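Local structure of fructose transport system repressor FruR (Pseudomonas putida, 3O74) at residues R29-Q34 with L244-I249; C98-D103 with A238-E243; F161-G166 with V195-Q200. The protein probably regulates transcription as a LacI-family repressor and activator that binds specific DNA sequences, with fructose 1-phosphate as its preferred effector. All blocks are in the same frame, centred on the assembly; numbering follows the deposited sequence.

Overall arrangement
Contacts 1 and 2 share helix 234-250 and lie about 13 Å apart between centres, touching where Leu244 CD2 packs against Cys98 SG and Val100 CG2. Contact 3 joins helices 163-177 and 189-201 on the opposite side of the chain's centre, about 39 Å from contact 1 and 30 Å from contact 2, centre to centre. Along the chain the three are nested: contact 3 falls inside the loop closed by contact 2, which falls inside that of contact 1. This suits the two-lobed sugar-binding fold of LacI regulators, in which the chain builds one lobe, crosses to the other, returns for helix 234-250 and crosses once more through strand 257-266. Contacts 1 and 3 also reach the second subunit.

Contact 1. Residues R29-Q34 with L244-I249; sequences RARGYQ and LALAAI
Leu246 is gripped on two sides, its CD1 lying over the guanidinium of Arg31 and its CD2 over the ring of Tyr33. The Tyr33 side is the buried, more extensive part. CD2 stands 3.9 Å from the centroid of the Tyr33 ring and 29° off its normal, a CH-pi contact displaced toward CE2, which is 3.5 Å from CD2. Ile249 adds its CG2 methyl, 3.6 Å from Tyr33 OH. A tyrosine suits this place because its ring offers a broad apolar face while its hydroxyl, at the end of the ring, hydrogen-bonds to Glu250. Leu5 and Asp60 pack against the same side chain.

The 29-34 segment is the turn that takes helix 15-30 into strand 34-39, and it ends the helix with a Schellman motif. Gly32 has positive phi (92°), where any side chain would collide with the carbonyl oxygen of Arg31, and its N bonds back to Arg29 O at 3.0 Å. The turn sends Arg31 and Tyr33 toward helix 234-250 from the two positions flanking Gly32.

On the solvent side the contact is carried by one methyl. Arg31 is exposed, and its chain, bent at chi2 (-62°) and again at chi3, folds round the leucine methyl, with CG 3.5 Å from Leu246 CD1. That methyl sits centrally on the guanidinium face, 3.3 Å from its plane. The long arginine thus lays an apolar stem and a flat face on the leucine, while its NH2 forms a salt bridge to Glu250, which serves Tyr33 as well. Arg29 instead reaches Asp41 of the second subunit through a salt bridge.

Contact 2. Residues C98-D103 with A238-E243; sequences CSVISD and AATALE
Val100 projects from strand 98-102 toward helix 234-250 and meets it at Thr240 and Ala241, with the CA atoms of Val100 and Ala241 6.0 Å apart. Its CB is the fork and stands back from the helix, so the two methyls do the touching. CG1, anti to the backbone N (chi1 -175°), comes up to the side of Thr240, 3.9 Å from both its CB and its CG2. CG2, beside the backbone N, reaches the helix backbone itself: it lies 3.7 Å from Ala241 CA and 4.0 Å from Ala241 CB. The same methyl is 3.8 Å from Thr240 CG2, and the threonine methyl therefore sits against both prongs of the valine. A beta-branched residue suits a strand here, because its short fork spreads two methyls over the helix close to the sheet.

Ala241 suits its place by being small, since it brings the helix backbone within reach of the valine. Thr240 divides its two ends by polarity. With OG1 anti to the carbonyl carbon (chi1 -60°), its hydroxyl turns back along the helix and hydrogen-bonds to Gln236 O, one turn earlier, while CG2 is given to Val100. The hydroxyl is thus satisfied within its own helix, and the interface between the two segments is wholly apolar.

Strand 98-102 lies in the sheet between strands 85-88 and 257-266, parallel to both, as in the layered alpha/beta lobes of the periplasmic-binding-protein fold. Ala241 also packs on Ile86 and Ile88 of strand 85-88, Ile237 and Leu244 of helix 234-250 add further contacts to Val100, and Ala238 and Leu242 turn away from the strand to meet Leu24 of helix 15-30.

Contact 3. Residues F161-G166 with V195-Q200; sequences FSRECG and VFDTLQ
Arg163 and Asp197 join the first turn of helix 163-177 to helix 189-201 by a side-on, two-pronged salt bridge, on the subunit-facing side of one alpha/beta lobe of the LacI-type sugar-binding fold. The side chains cross at about a right angle, yet their flat ends are nearly coplanar, with 23° between guanidinium and carboxylate. The arginine reaches across because its chain is extended from CG to NE, with CG anti to the backbone N. The match of length and shape explains the pair: a long arginine bridges to a short aspartate and presents two N-H groups to its two oxygens. Each oxygen accepts on its syn lone pair. NE lies 2.6 Å from Asp197 OD2, while the second bond, from NH2 to OD1, is longer and its acceptor is tilted from the guanidinium plane.

Further along helix 163-177 the backbones come close, with the CA atoms of Gly166 and Val195 5.5 Å apart. Glycine suits that crossing, since a CB there would point toward helix 189-201, close to Val195 N. Ser162 caps the helix that carries Arg163, its OG accepting from Cys165 N at 3.1 Å. Gln218 of the second subunit packs on Arg163 and gives Asp197 OD1 a weak hydrogen bond. The straighter prong, N-H to OD2 at 176°, has its acceptor only 2° out of the guanidinium plane.

Contact 1. Residues R29-Q34 with L244-I249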
loop_
_atom_site.group_PDB
_atom_site.type_symbol
_atom_site.label_atom_id
_atom_site.label_comp_id
_atom_site.label_asym_id
_atom_site.label_seq_id
_atom_site.Cartn_x
_atom_site.Cartn_y
_atom_site.Cartn_z
ATOM N N ARG B 29 7.752 -18.164 -2.060
ATOM C CA ARG B 29 8.785 -18.537 -1.099
ATOM C C ARG B 29 8.647 -19.991 -0.652
ATOM O O ARG B 29 9.639 -20.714 -0.550
ATOM C CB ARG B 29 8.750 -17.601 0.110
ATOM C CG ARG B 29 9.822 -17.888 1.149
ATOM C CD ARG B 29 9.842 -16.824 2.239
ATOM N NE ARG B 29 10.288 -15.527 1.736
ATOM C CZ ARG B 29 9.530 -14.434 1.699
ATOM N NH1 ARG B 29 8.283 -14.474 2.146
ATOM N NH2 ARG B 29 10.024 -13.297 1.224
ATOM N N ALA B 30 7.416 -20.419 -0.397
ATOM C CA ALA B 30 7.156 -21.802 -0.002
ATOM C C ALA B 30 7.537 -22.786 -1.107
ATOM O O ALA B 30 7.789 -23.959 -0.843
ATOM C CB ALA B 30 5.701 -21.979 0.395
ATOM N N ARG B 31 7.575 -22.306 -2.345
ATOM C CA ARG B 31 7.927 -23.151 -3.481
ATOM C C ARG B 31 9.400 -23.046 -3.860
ATOM O O ARG B 31 9.860 -23.734 -4.771
ATOM C CB ARG B 31 7.042 -22.825 -4.685
ATOM C CG ARG B 31 5.610 -23.286 -4.514
ATOM C CD ARG B 31 5.544 -24.800 -4.357
ATOM N NE ARG B 31 5.926 -25.491 -5.585
ATOM C CZ ARG B 31 5.068 -25.844 -6.538
ATOM N NH1 ARG B 31 3.777 -25.573 -6.397
ATOM N NH2 ARG B 31 5.496 -26.465 -7.629
ATOM N N GLY B 32 10.134 -22.186 -3.161
ATOM C CA GLY B 32 11.556 -22.023 -3.413
ATOM C C GLY B 32 11.885 -20.928 -4.414
ATOM O O GLY B 32 12.982 -20.910 -4.977
ATOM N N TYR B 33 10.938 -20.018 -4.642
ATOM C CA TYR B 33 11.156 -18.897 -5.554
ATOM C C TYR B 33 11.166 -17.570 -4.799
ATOM O O TYR B 33 10.447 -17.409 -3.815
ATOM C CB TYR B 33 10.058 -18.850 -6.620
ATOM C CG TYR B 33 10.083 -20.006 -7.584
ATOM C CD1 TYR B 33 10.665 -19.878 -8.838
ATOM C CD2 TYR B 33 9.528 -21.230 -7.240
ATOM C CE1 TYR B 33 10.691 -20.942 -9.725
ATOM C CE2 TYR B 33 9.551 -22.298 -8.118
ATOM C CZ TYR B 33 10.134 -22.149 -9.357
ATOM O OH TYR B 33 10.155 -23.211 -10.230
ATOM N N GLN B 34 11.978 -16.625 -5.267
ATOM C CA GLN B 34 11.955 -15.260 -4.745
ATOM C C GLN B 34 11.175 -14.367 -5.708
ATOM O O GLN B 34 11.191 -14.584 -6.915
ATOM C CB GLN B 34 13.375 -14.723 -4.561
ATOM C CG GLN B 34 14.290 -15.616 -3.726
ATOM C CD GLN B 34 13.886 -15.673 -2.265
ATOM O OE1 GLN B 34 13.962 -16.723 -1.628
ATOM N NE2 GLN B 34 13.451 -14.539 -1.727
ATOM N N LEU B 244 -0.363 -21.171 -11.930
ATOM C CA LEU B 244 -0.243 -21.084 -13.383
ATOM C C LEU B 244 1.206 -20.834 -13.784
ATOM O O LEU B 244 1.701 -21.410 -14.755
ATOM C CB LEU B 244 -1.141 -19.974 -13.934
ATOM C CG LEU B 244 -2.569 -20.334 -14.359
ATOM C CD1 LEU B 244 -3.061 -21.603 -13.694
ATOM C CD2 LEU B 244 -3.517 -19.183 -14.052
ATOM N N ALA B 245 1.888 -19.973 -13.035
ATOM C CA ALA B 245 3.294 -19.677 -13.304
ATOM C C ALA B 245 4.165 -20.918 -13.143
ATOM O O ALA B 245 4.987 -21.233 -14.006
ATOM C CB ALA B 245 3.788 -18.558 -12.389
ATOM N N LEU B 246 3.973 -21.624 -12.034
ATOM C CA LEU B 246 4.776 -22.803 -11.724
ATOM C C LEU B 246 4.524 -23.968 -12.683
ATOM O O LEU B 246 5.425 -24.762 -12.950
ATOM C CB LEU B 246 4.544 -23.239 -10.278
ATOM C CG LEU B 246 4.920 -22.192 -9.228
ATOM C CD1 LEU B 246 4.677 -22.716 -7.822
ATOM C CD2 LEU B 246 6.368 -21.766 -9.397
ATOM N N ALA B 247 3.303 -24.071 -13.201
ATOM C CA ALA B 247 2.980 -25.133 -14.150
ATOM C C ALA B 247 3.702 -24.892 -15.471
ATOM O O ALA B 247 4.152 -25.829 -16.117
ATOM C CB ALA B 247 1.482 -25.232 -14.362
ATOM N N ALA B 248 3.812 -23.628 -15.864
ATOM C CA ALA B 248 4.545 -23.261 -17.069
ATOM C C ALA B 248 6.044 -23.498 -16.891
ATOM O O ALA B 248 6.735 -23.923 -17.819
ATOM C CB ALA B 248 4.279 -21.812 -17.423
ATOM N N ILE B 249 6.548 -23.216 -15.695
ATOM C CA ILE B 249 7.972 -23.384 -15.421
ATOM C C ILE B 249 8.367 -24.846 -15.217
ATOM O O ILE B 249 9.332 -25.331 -15.815
ATOM C CB ILE B 249 8.407 -22.576 -14.181
ATOM C CG1 ILE B 249 8.257 -21.078 -14.448
ATOM C CG2 ILE B 249 9.849 -22.915 -13.807
ATOM C CD1 ILE B 249 8.352 -20.223 -13.205
#

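Contact 2. Residues C98-D103 with A238-E243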
loop_
_atom_site.group_PDB
_atom_site.type_symbol
_atom_site.label_atom_id
_atom_site.label_comp_id
_atom_site.label_asym_id
_atom_site.label_seq_id
_atom_site.Cartn_x
_atom_site.Cartn_y
_atom_site.Cartn_z
ATOM N N CYS B 98 -2.106 -16.343 -20.503
ATOM C CA CYS B 98 -2.876 -16.702 -19.323
ATOM C C CYS B 98 -3.074 -15.457 -18.459
ATOM O O CYS B 98 -2.107 -14.764 -18.137
ATOM C CB CYS B 98 -2.116 -17.775 -18.540
ATOM S SG CYS B 98 -2.866 -18.264 -16.995
ATOM N N SER B 99 -4.319 -15.165 -18.088
ATOM C CA SER B 99 -4.600 -14.017 -17.221
ATOM C C SER B 99 -5.428 -14.431 -16.016
ATOM O O SER B 99 -6.344 -15.242 -16.125
ATOM C CB SER B 99 -5.337 -12.909 -17.988
ATOM O OG SER B 99 -4.618 -12.507 -19.143
ATOM N N VAL B 100 -5.100 -13.874 -14.857
ATOM C CA VAL B 100 -5.935 -14.065 -13.679
ATOM C C VAL B 100 -6.501 -12.717 -13.254
ATOM O O VAL B 100 -5.752 -11.798 -12.930
ATOM C CB VAL B 100 -5.152 -14.697 -12.509
ATOM C CG1 VAL B 100 -6.084 -15.001 -11.341
ATOM C CG2 VAL B 100 -4.444 -15.960 -12.962
ATOM N N ILE B 101 -7.824 -12.607 -13.242
ATOM C CA ILE B 101 -8.476 -11.325 -13.018
ATOM C C ILE B 101 -9.705 -11.465 -12.127
ATOM O O ILE B 101 -10.095 -12.574 -11.766
ATOM C CB ILE B 101 -8.904 -10.672 -14.354
ATOM C CG1 ILE B 101 -10.055 -11.446 -15.007
ATOM C CG2 ILE B 101 -7.724 -10.589 -15.314
ATOM C CD1 ILE B 101 -10.559 -10.804 -16.290
ATOM N N SER B 102 -10.298 -10.332 -11.758
ATOM C CA SER B 102 -11.562 -10.338 -11.038
ATOM C C SER B 102 -12.721 -10.240 -12.022
ATOM O O SER B 102 -12.569 -9.698 -13.114
ATOM C CB SER B 102 -11.609 -9.203 -10.018
ATOM O OG SER B 102 -10.681 -9.431 -8.973
ATOM N N ASP B 103 -13.873 -10.783 -11.640
ATOM C CA ASP B 103 -15.062 -10.736 -12.491
ATOM C C ASP B 103 -15.695 -9.350 -12.417
ATOM O O ASP B 103 -16.747 -9.169 -11.803
ATOM C CB ASP B 103 -16.064 -11.806 -12.061
ATOM C CG ASP B 103 -17.263 -11.896 -12.986
ATOM O OD1 ASP B 103 -17.320 -11.138 -13.980
ATOM O OD2 ASP B 103 -18.154 -12.728 -12.717
ATOM N N ALA B 238 -3.766 -14.419 -6.276
ATOM C CA ALA B 238 -2.344 -14.741 -6.201
ATOM C C ALA B 238 -2.086 -16.239 -6.292
ATOM O O ALA B 238 -1.165 -16.681 -6.984
ATOM C CB ALA B 238 -1.744 -14.174 -4.918
ATOM N N ALA B 239 -2.903 -17.020 -5.591
ATOM C CA ALA B 239 -2.739 -18.468 -5.570
ATOM C C ALA B 239 -2.942 -19.069 -6.956
ATOM O O ALA B 239 -2.217 -19.973 -7.361
ATOM C CB ALA B 239 -3.698 -19.097 -4.569
ATOM N N THR B 240 -3.930 -18.557 -7.682
ATOM C CA THR B 240 -4.204 -19.016 -9.034
ATOM C C THR B 240 -3.062 -18.645 -9.971
ATOM O O THR B 240 -2.572 -19.481 -10.728
ATOM C CB THR B 240 -5.516 -18.403 -9.573
ATOM O OG1 THR B 240 -6.605 -18.795 -8.730
ATOM C CG2 THR B 240 -5.789 -18.877 -10.988
ATOM N N ALA B 241 -2.640 -17.385 -9.913
ATOM C CA ALA B 241 -1.567 -16.892 -10.774
ATOM C C ALA B 241 -0.273 -17.663 -10.545
ATOM O O ALA B 241 0.416 -18.043 -11.494
ATOM C CB ALA B 241 -1.347 -15.394 -10.539
ATOM N N LEU B 242 0.048 -17.909 -9.281
ATOM C CA LEU B 242 1.288 -18.588 -8.941
ATOM C C LEU B 242 1.296 -20.013 -9.479
ATOM O O LEU B 242 2.263 -20.454 -10.094
ATOM C CB LEU B 242 1.499 -18.602 -7.427
ATOM C CG LEU B 242 2.779 -19.318 -6.997
ATOM C CD1 LEU B 242 3.994 -18.655 -7.630
ATOM C CD2 LEU B 242 2.901 -19.347 -5.485
ATOM N N GLU B 243 0.206 -20.726 -9.248
ATOM C CA GLU B 243 0.090 -22.091 -9.724
ATOM C C GLU B 243 0.209 -22.156 -11.244
ATOM O O GLU B 243 0.815 -23.081 -11.787
ATOM C CB GLU B 243 -1.233 -22.690 -9.256
ATOM C CG GLU B 243 -2.093 -23.239 -10.363
ATOM C CD GLU B 243 -3.011 -24.336 -9.874
ATOM O OE1 GLU B 243 -3.948 -24.712 -10.609
ATOM O OE2 GLU B 243 -2.792 -24.824 -8.744
#

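Contact 3. Residues F161-G166 with V195-Q200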
loop_
_atom_site.group_PDB
_atom_site.type_symbol
_atom_site.label_atom_id
_atom_site.label_comp_id
_atom_site.label_asym_id
_atom_site.label_seq_id
_atom_site.Cartn_x
_atom_site.Cartn_y
_atom_site.Cartn_z
ATOM N N PHE B 161 -5.666 6.465 -12.720
ATOM C CA PHE B 161 -6.214 5.997 -11.455
ATOM C C PHE B 161 -5.481 6.700 -10.319
ATOM O O PHE B 161 -4.572 6.137 -9.709
ATOM C CB PHE B 161 -6.075 4.484 -11.323
ATOM C CG PHE B 161 -6.942 3.705 -12.280
ATOM C CD1 PHE B 161 -8.315 3.639 -12.097
ATOM C CD2 PHE B 161 -6.380 3.027 -13.351
ATOM C CE1 PHE B 161 -9.115 2.917 -12.971
ATOM C CE2 PHE B 161 -7.171 2.303 -14.227
ATOM C CZ PHE B 161 -8.542 2.247 -14.037
ATOM N N SER B 162 -5.872 7.939 -10.048
ATOM C CA SER B 162 -5.222 8.733 -9.014
ATOM C C SER B 162 -6.240 9.531 -8.222
ATOM O O SER B 162 -7.351 9.786 -8.685
ATOM C CB SER B 162 -4.204 9.695 -9.626
ATOM O OG SER B 162 -4.845 10.792 -10.256
ATOM N N ARG B 163 -5.840 9.925 -7.022
ATOM C CA ARG B 163 -6.671 10.731 -6.148
ATOM C C ARG B 163 -7.043 12.049 -6.816
ATOM O O ARG B 163 -8.212 12.431 -6.837
ATOM C CB ARG B 163 -5.922 10.988 -4.845
ATOM C CG ARG B 163 -6.690 11.749 -3.796
ATOM C CD ARG B 163 -5.961 11.641 -2.469
ATOM N NE ARG B 163 -6.440 12.607 -1.492
ATOM C CZ ARG B 163 -5.994 12.683 -0.245
ATOM N NH1 ARG B 163 -5.061 11.840 0.173
ATOM N NH2 ARG B 163 -6.485 13.595 0.583
ATOM N N GLU B 164 -6.049 12.740 -7.367
ATOM C CA GLU B 164 -6.292 14.036 -7.997
ATOM C C GLU B 164 -7.207 13.935 -9.218
ATOM O O GLU B 164 -7.978 14.854 -9.501
ATOM C CB GLU B 164 -4.975 14.729 -8.368
ATOM C CG GLU B 164 -5.169 16.079 -9.057
ATOM C CD GLU B 164 -3.875 16.852 -9.228
ATOM O OE1 GLU B 164 -3.613 17.332 -10.351
ATOM O OE2 GLU B 164 -3.121 16.984 -8.239
ATOM N N CYS B 165 -7.124 12.823 -9.942
ATOM C CA CYS B 165 -8.006 12.612 -11.086
ATOM C C CYS B 165 -9.451 12.467 -10.612
ATOM O O CYS B 165 -10.368 13.037 -11.199
ATOM C CB CYS B 165 -7.582 11.372 -11.867
ATOM S SG CYS B 165 -8.445 11.136 -13.440
ATOM N N GLY B 166 -9.644 11.706 -9.540
ATOM C CA GLY B 166 -10.960 11.544 -8.950
ATOM C C GLY B 166 -11.521 12.869 -8.473
ATOM O O GLY B 166 -12.706 13.159 -8.648
ATOM N N VAL B 195 -12.863 11.870 -4.807
ATOM C CA VAL B 195 -14.256 12.235 -4.598
ATOM C C VAL B 195 -14.439 12.773 -3.180
ATOM O O VAL B 195 -15.087 13.796 -2.978
ATOM C CB VAL B 195 -15.193 11.035 -4.831
ATOM C CG1 VAL B 195 -16.563 11.308 -4.239
ATOM C CG2 VAL B 195 -15.295 10.710 -6.325
ATOM N N PHE B 196 -13.859 12.086 -2.200
ATOM C CA PHE B 196 -13.957 12.524 -0.813
ATOM C C PHE B 196 -13.327 13.896 -0.610
ATOM O O PHE B 196 -13.801 14.687 0.204
ATOM C CB PHE B 196 -13.302 11.510 0.132
ATOM C CG PHE B 196 -14.080 10.235 0.294
ATOM C CD1 PHE B 196 -15.446 10.205 0.054
ATOM C CD2 PHE B 196 -13.451 9.068 0.696
ATOM C CE1 PHE B 196 -16.174 9.032 0.204
ATOM C CE2 PHE B 196 -14.173 7.889 0.852
ATOM C CZ PHE B 196 -15.538 7.874 0.606
ATOM N N ASP B 197 -12.250 14.175 -1.337
ATOM C CA ASP B 197 -11.609 15.484 -1.248
ATOM C C ASP B 197 -12.563 16.569 -1.713
ATOM O O ASP B 197 -12.676 17.632 -1.093
ATOM C CB ASP B 197 -10.340 15.531 -2.095
ATOM C CG ASP B 197 -9.202 14.748 -1.484
ATOM O OD1 ASP B 197 -9.138 14.660 -0.240
ATOM O OD2 ASP B 197 -8.370 14.220 -2.252
ATOM N N THR B 198 -13.248 16.295 -2.815
ATOM C CA THR B 198 -14.184 17.255 -3.376
ATOM C C THR B 198 -15.345 17.473 -2.416
ATOM O O THR B 198 -15.730 18.608 -2.145
ATOM C CB THR B 198 -14.706 16.792 -4.747
ATOM O OG1 THR B 198 -13.608 16.709 -5.664
ATOM C CG2 THR B 198 -15.731 17.772 -5.284
ATOM N N LEU B 199 -15.888 16.379 -1.891
ATOM C CA LEU B 199 -16.995 16.446 -0.945
ATOM C C LEU B 199 -16.625 17.258 0.291
ATOM O O LEU B 199 -17.430 18.031 0.803
ATOM C CB LEU B 199 -17.414 15.036 -0.529
ATOM C CG LEU B 199 -18.499 14.364 -1.367
ATOM C CD1 LEU B 199 -18.358 14.716 -2.840
ATOM C CD2 LEU B 199 -18.480 12.865 -1.159
ATOM N N GLN B 200 -15.399 17.081 0.770
ATOM C CA GLN B 200 -14.955 17.770 1.976
ATOM C C GLN B 200 -14.853 19.280 1.787
ATOM O O GLN B 200 -15.054 20.049 2.728
ATOM C CB GLN B 200 -13.624 17.198 2.457
ATOM C CG GLN B 200 -13.768 16.285 3.655
ATOM C CD GLN B 200 -13.358 16.952 4.953
ATOM O OE1 GLN B 200 -12.319 16.626 5.527
ATOM N NE2 GLN B 200 -14.173 17.890 5.423
#